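Transcriptional regulator, GntR family (Ralstonia eutropha, PDB 3IHU) probably binds DNA as a GntR-family transcription factor, pairing a winged helix-turn-helix domain with an all-helical FCD domain. Local coordinates at residues G99-N111 and R188-A200. Sequence-based numbering, arbitrary orientation.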
loop_
_atom_site.group_PDB
_atom_site.type_symbol
_atom_site.label_atom_id
_atom_site.label_comp_id
_atom_site.label_asym_id
_atom_site.label_seq_id
_atom_site.Cartn_x
_atom_site.Cartn_y
_atom_site.Cartn_z
ATOM N N GLY A 99 11.116 -3.400 -4.373
ATOM C CA GLY A 99 12.489 -3.786 -4.376
ATOM C C GLY A 99 13.409 -2.740 -3.796
ATOM O O GLY A 99 14.224 -3.047 -2.941
ATOM N N LEU A 100 13.321 -1.505 -4.285
ATOM C CA LEU A 100 14.114 -0.449 -3.741
ATOM C C LEU A 100 13.783 -0.113 -2.287
ATOM O O LEU A 100 14.653 0.276 -1.559
ATOM C CB LEU A 100 14.030 0.797 -4.591
ATOM C CG LEU A 100 14.926 1.957 -4.304
ATOM C CD1 LEU A 100 16.344 1.518 -4.117
ATOM C CD2 LEU A 100 14.759 3.017 -5.526
ATOM N N LEU A 101 12.524 -0.194 -1.877
ATOM C CA LEU A 101 12.184 0.028 -0.476
ATOM C C LEU A 101 12.979 -0.927 0.469
ATOM O O LEU A 101 13.540 -0.491 1.490
ATOM C CB LEU A 101 10.705 -0.185 -0.283
ATOM C CG LEU A 101 10.109 0.046 1.110
ATOM C CD1 LEU A 101 10.090 1.522 1.480
ATOM C CD2 LEU A 101 8.759 -0.684 1.223
ATOM N N ALA A 102 12.941 -2.222 0.147
ATOM C CA ALA A 102 13.648 -3.277 0.896
ATOM C C ALA A 102 15.135 -3.027 0.817
ATOM O O ALA A 102 15.843 -3.084 1.813
ATOM C CB ALA A 102 13.314 -4.668 0.316
ATOM N N ARG A 103 15.638 -2.786 -0.399
ATOM C CA ARG A 103 17.044 -2.485 -0.571
ATOM C C ARG A 103 17.523 -1.362 0.295
ATOM O O ARG A 103 18.522 -1.498 1.020
ATOM C CB ARG A 103 17.362 -2.165 -2.022
ATOM C CG ARG A 103 18.856 -1.889 -2.300
ATOM C CD ARG A 103 19.094 -1.374 -3.736
ATOM N NE ARG A 103 20.531 -1.365 -3.923
ATOM C CZ ARG A 103 21.269 -2.405 -4.296
ATOM N NH1 ARG A 103 20.733 -3.544 -4.685
ATOM N NH2 ARG A 103 22.571 -2.279 -4.311
ATOM N N ALA A 104 16.806 -0.254 0.289
ATOM C CA ALA A 104 17.255 0.907 1.056
ATOM C C ALA A 104 17.164 0.647 2.580
ATOM O O ALA A 104 17.950 1.215 3.346
ATOM C CB ALA A 104 16.474 2.144 0.690
ATOM N N ALA A 105 16.148 -0.112 3.015
ATOM C CA ALA A 105 15.913 -0.359 4.421
ATOM C C ALA A 105 17.097 -1.064 5.073
ATOM O O ALA A 105 17.212 -0.994 6.291
ATOM C CB ALA A 105 14.581 -1.193 4.687
ATOM N N THR A 106 17.955 -1.722 4.288
ATOM C CA THR A 106 19.151 -2.351 4.825
ATOM C C THR A 106 20.074 -1.366 5.503
ATOM O O THR A 106 20.890 -1.760 6.347
ATOM C CB THR A 106 20.003 -3.117 3.809
ATOM O OG1 THR A 106 20.458 -2.217 2.772
ATOM C CG2 THR A 106 19.237 -4.271 3.272
ATOM N N ARG A 107 19.955 -0.087 5.165
ATOM C CA ARG A 107 20.710 0.928 5.888
ATOM C C ARG A 107 20.382 0.990 7.380
ATOM O O ARG A 107 21.198 1.443 8.158
ATOM C CB ARG A 107 20.523 2.292 5.266
ATOM C CG ARG A 107 21.135 2.356 3.887
ATOM C CD ARG A 107 20.759 3.637 3.085
ATOM N NE ARG A 107 21.475 4.796 3.609
ATOM C CZ ARG A 107 21.036 5.613 4.574
ATOM N NH1 ARG A 107 19.850 5.430 5.157
ATOM N NH2 ARG A 107 21.798 6.634 4.964
ATOM N N GLY A 108 19.199 0.553 7.777
ATOM C CA GLY A 108 18.837 0.535 9.181
ATOM C C GLY A 108 18.993 -0.821 9.841
ATOM O O GLY A 108 18.474 -1.016 10.931
ATOM N N SER A 109 19.679 -1.783 9.212
ATOM C CA SER A 109 19.706 -3.142 9.803
ATOM C C SER A 109 20.435 -3.219 11.168
ATOM O O SER A 109 20.191 -4.172 11.948
ATOM C CB SER A 109 20.232 -4.193 8.834
ATOM O OG SER A 109 21.549 -3.918 8.413
ATOM N N GLY A 110 21.292 -2.234 11.467
ATOM C CA GLY A 110 21.915 -2.110 12.784
ATOM C C GLY A 110 21.225 -1.127 13.717
ATOM O O GLY A 110 21.675 -0.925 14.836
ATOM N N ASN A 111 20.113 -0.528 13.320
ATOM C CA ASN A 111 19.429 0.432 14.208
ATOM C C ASN A 111 18.452 -0.327 15.090
ATOM O O ASN A 111 17.317 -0.670 14.677
ATOM C CB ASN A 111 18.736 1.473 13.346
ATOM C CG ASN A 111 18.099 2.578 14.123
ATOM O OD1 ASN A 111 17.199 2.363 14.938
ATOM N ND2 ASN A 111 18.503 3.802 13.813
ATOM N N ARG A 188 9.924 -12.974 4.082
ATOM C CA ARG A 188 11.202 -13.060 3.355
ATOM C C ARG A 188 11.849 -11.661 3.207
ATOM O O ARG A 188 13.084 -11.527 3.301
ATOM C CB ARG A 188 11.046 -13.738 1.967
ATOM C CG ARG A 188 10.652 -15.230 2.048
ATOM C CD ARG A 188 9.984 -15.814 0.756
ATOM N NE ARG A 188 9.913 -17.268 0.836
ATOM C CZ ARG A 188 10.894 -18.113 0.478
ATOM N NH1 ARG A 188 12.026 -17.678 -0.066
ATOM N NH2 ARG A 188 10.726 -19.424 0.645
ATOM N N ILE A 189 11.019 -10.633 2.954
ATOM C CA ILE A 189 11.530 -9.274 2.869
ATOM C C ILE A 189 12.236 -8.903 4.191
ATOM O O ILE A 189 13.366 -8.466 4.168
ATOM C CB ILE A 189 10.454 -8.209 2.530
ATOM C CG1 ILE A 189 9.953 -8.366 1.094
ATOM C CG2 ILE A 189 11.031 -6.787 2.779
ATOM C CD1 ILE A 189 8.646 -7.642 0.770
ATOM N N ALA A 190 11.541 -9.070 5.314
ATOM C CA ALA A 190 12.089 -8.736 6.625
ATOM C C ALA A 190 13.407 -9.460 6.861
ATOM O O ALA A 190 14.396 -8.831 7.192
ATOM C CB ALA A 190 11.132 -9.070 7.709
ATOM N N THR A 191 13.390 -10.773 6.672
ATOM C CA THR A 191 14.591 -11.570 6.853
ATOM C C THR A 191 15.765 -11.071 5.962
ATOM O O THR A 191 16.894 -10.931 6.447
ATOM C CB THR A 191 14.276 -13.042 6.673
ATOM O OG1 THR A 191 13.329 -13.439 7.705
ATOM C CG2 THR A 191 15.564 -13.910 6.791
ATOM N N ALA A 192 15.481 -10.682 4.713
ATOM C CA ALA A 192 16.532 -10.211 3.806
ATOM C C ALA A 192 17.024 -8.804 4.227
ATOM O O ALA A 192 18.240 -8.496 4.265
ATOM C CB ALA A 192 16.033 -10.228 2.341
ATOM N N VAL A 193 16.083 -7.959 4.619
ATOM C CA VAL A 193 16.433 -6.622 5.041
ATOM C C VAL A 193 17.328 -6.665 6.258
ATOM O O VAL A 193 18.391 -6.017 6.280
ATOM C CB VAL A 193 15.191 -5.771 5.288
ATOM C CG1 VAL A 193 15.579 -4.497 5.996
ATOM C CG2 VAL A 193 14.497 -5.477 3.894
ATOM N N LEU A 194 16.893 -7.439 7.260
ATOM C CA LEU A 194 17.617 -7.514 8.521
ATOM C C LEU A 194 19.001 -8.093 8.381
ATOM O O LEU A 194 19.813 -7.809 9.191
ATOM C CB LEU A 194 16.811 -8.296 9.561
ATOM C CG LEU A 194 15.559 -7.534 9.927
ATOM C CD1 LEU A 194 14.740 -8.304 10.960
ATOM C CD2 LEU A 194 15.983 -6.158 10.411
ATOM N N ALA A 195 19.242 -8.898 7.357
ATOM C CA ALA A 195 20.561 -9.449 7.062
ATOM C C ALA A 195 21.511 -8.418 6.386
ATOM O O ALA A 195 22.697 -8.662 6.258
ATOM C CB ALA A 195 20.411 -10.683 6.126
ATOM N N GLY A 196 20.957 -7.295 5.923
ATOM C CA GLY A 196 21.739 -6.112 5.635
ATOM C C GLY A 196 22.334 -6.079 4.258
ATOM O O GLY A 196 22.983 -5.090 3.926
ATOM N N GLU A 197 22.162 -7.148 3.476
ATOM C CA GLU A 197 22.769 -7.192 2.163
ATOM C C GLU A 197 21.788 -6.617 1.095
ATOM O O GLU A 197 20.697 -7.160 0.878
ATOM C CB GLU A 197 23.198 -8.611 1.806
ATOM C CG GLU A 197 24.256 -8.627 0.599
ATOM C CD GLU A 197 23.648 -8.406 -0.797
ATOM O OE1 GLU A 197 22.874 -9.287 -1.229
ATOM O OE2 GLU A 197 23.984 -7.364 -1.465
ATOM N N PRO A 198 22.165 -5.487 0.457
ATOM C CA PRO A 198 21.153 -4.786 -0.378
ATOM C C PRO A 198 20.612 -5.552 -1.561
ATOM O O PRO A 198 19.399 -5.483 -1.829
ATOM C CB PRO A 198 21.862 -3.501 -0.809
ATOM C CG PRO A 198 23.274 -3.596 -0.381
ATOM C CD PRO A 198 23.356 -4.639 0.697
ATOM N N ASP A 199 21.461 -6.307 -2.255
ATOM C CA ASP A 199 20.985 -7.036 -3.416
ATOM C C ASP A 199 19.948 -8.106 -3.071
ATOM O O ASP A 199 18.976 -8.288 -3.819
ATOM C CB ASP A 199 22.112 -7.686 -4.211
ATOM C CG ASP A 199 22.963 -6.695 -4.997
ATOM O OD1 ASP A 199 22.625 -5.501 -5.177
ATOM O OD2 ASP A 199 24.008 -7.152 -5.443
ATOM N N ALA A 200 20.156 -8.859 -1.989
ATOM C CA ALA A 200 19.200 -9.897 -1.616
ATOM C C ALA A 200 17.939 -9.233 -1.052
ATOM O O ALA A 200 16.857 -9.746 -1.249
ATOM C CB ALA A 200 19.774 -10.923 -0.615
HETATM O O HOH W 1 23.825 -3.013 6.114
HETATM O O HOH W 2 19.450 -6.710 11.654
#
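R103 packs its guanidinium against P198, whose CB sits over the centre of one face, 3.7 Å from R103 CZ. Its chain runs extended from CG to NE, with CG anti to the backbone N (chi1 -178°), and this reach carries NH1 to D199 OD1 at the guanidinium edge, the carboxylate plane turned 44° from it: R103 NH1 meets D199 OD1 at 2.8 Å, nearly straight, on the anti lone pair. NH2 adds a weak, bent bond to the same oxygen, and NH1 has a second salt bridge to E202, so two carboxylates hold the arginine. Proline suits the first turn of helix 198-219, where no backbone N-H is needed, while E197, the N-cap, accepts from D199 N and A200 N.

Deeper in, V193 wedges its two methyls against A102 and A105, V193 CG1 lying 3.7 Å from A105 CB; the small alanines let the axes of 99-105 and 188-195, roughly parallel with N-to-C directions 37° apart, approach to 8.7 Å. T106 turns OG1 back to R103 O (2.7 Å), which leaves CG2 to pack on V193 O. G196, with positive phi just past helix 179-195, has no side chain to crowd S109 OG, 3.5 Å from G196 CA and held by T106 O (3.1 Å). Two waters bridge the chain ends, one between T106 O and G196 O, the other between S109 O and L194 O. Thus the C-terminal end of helix 84-105 packs on the junction between helices 179-195 and 198-219, within the all-helical bundle of the FCD domain.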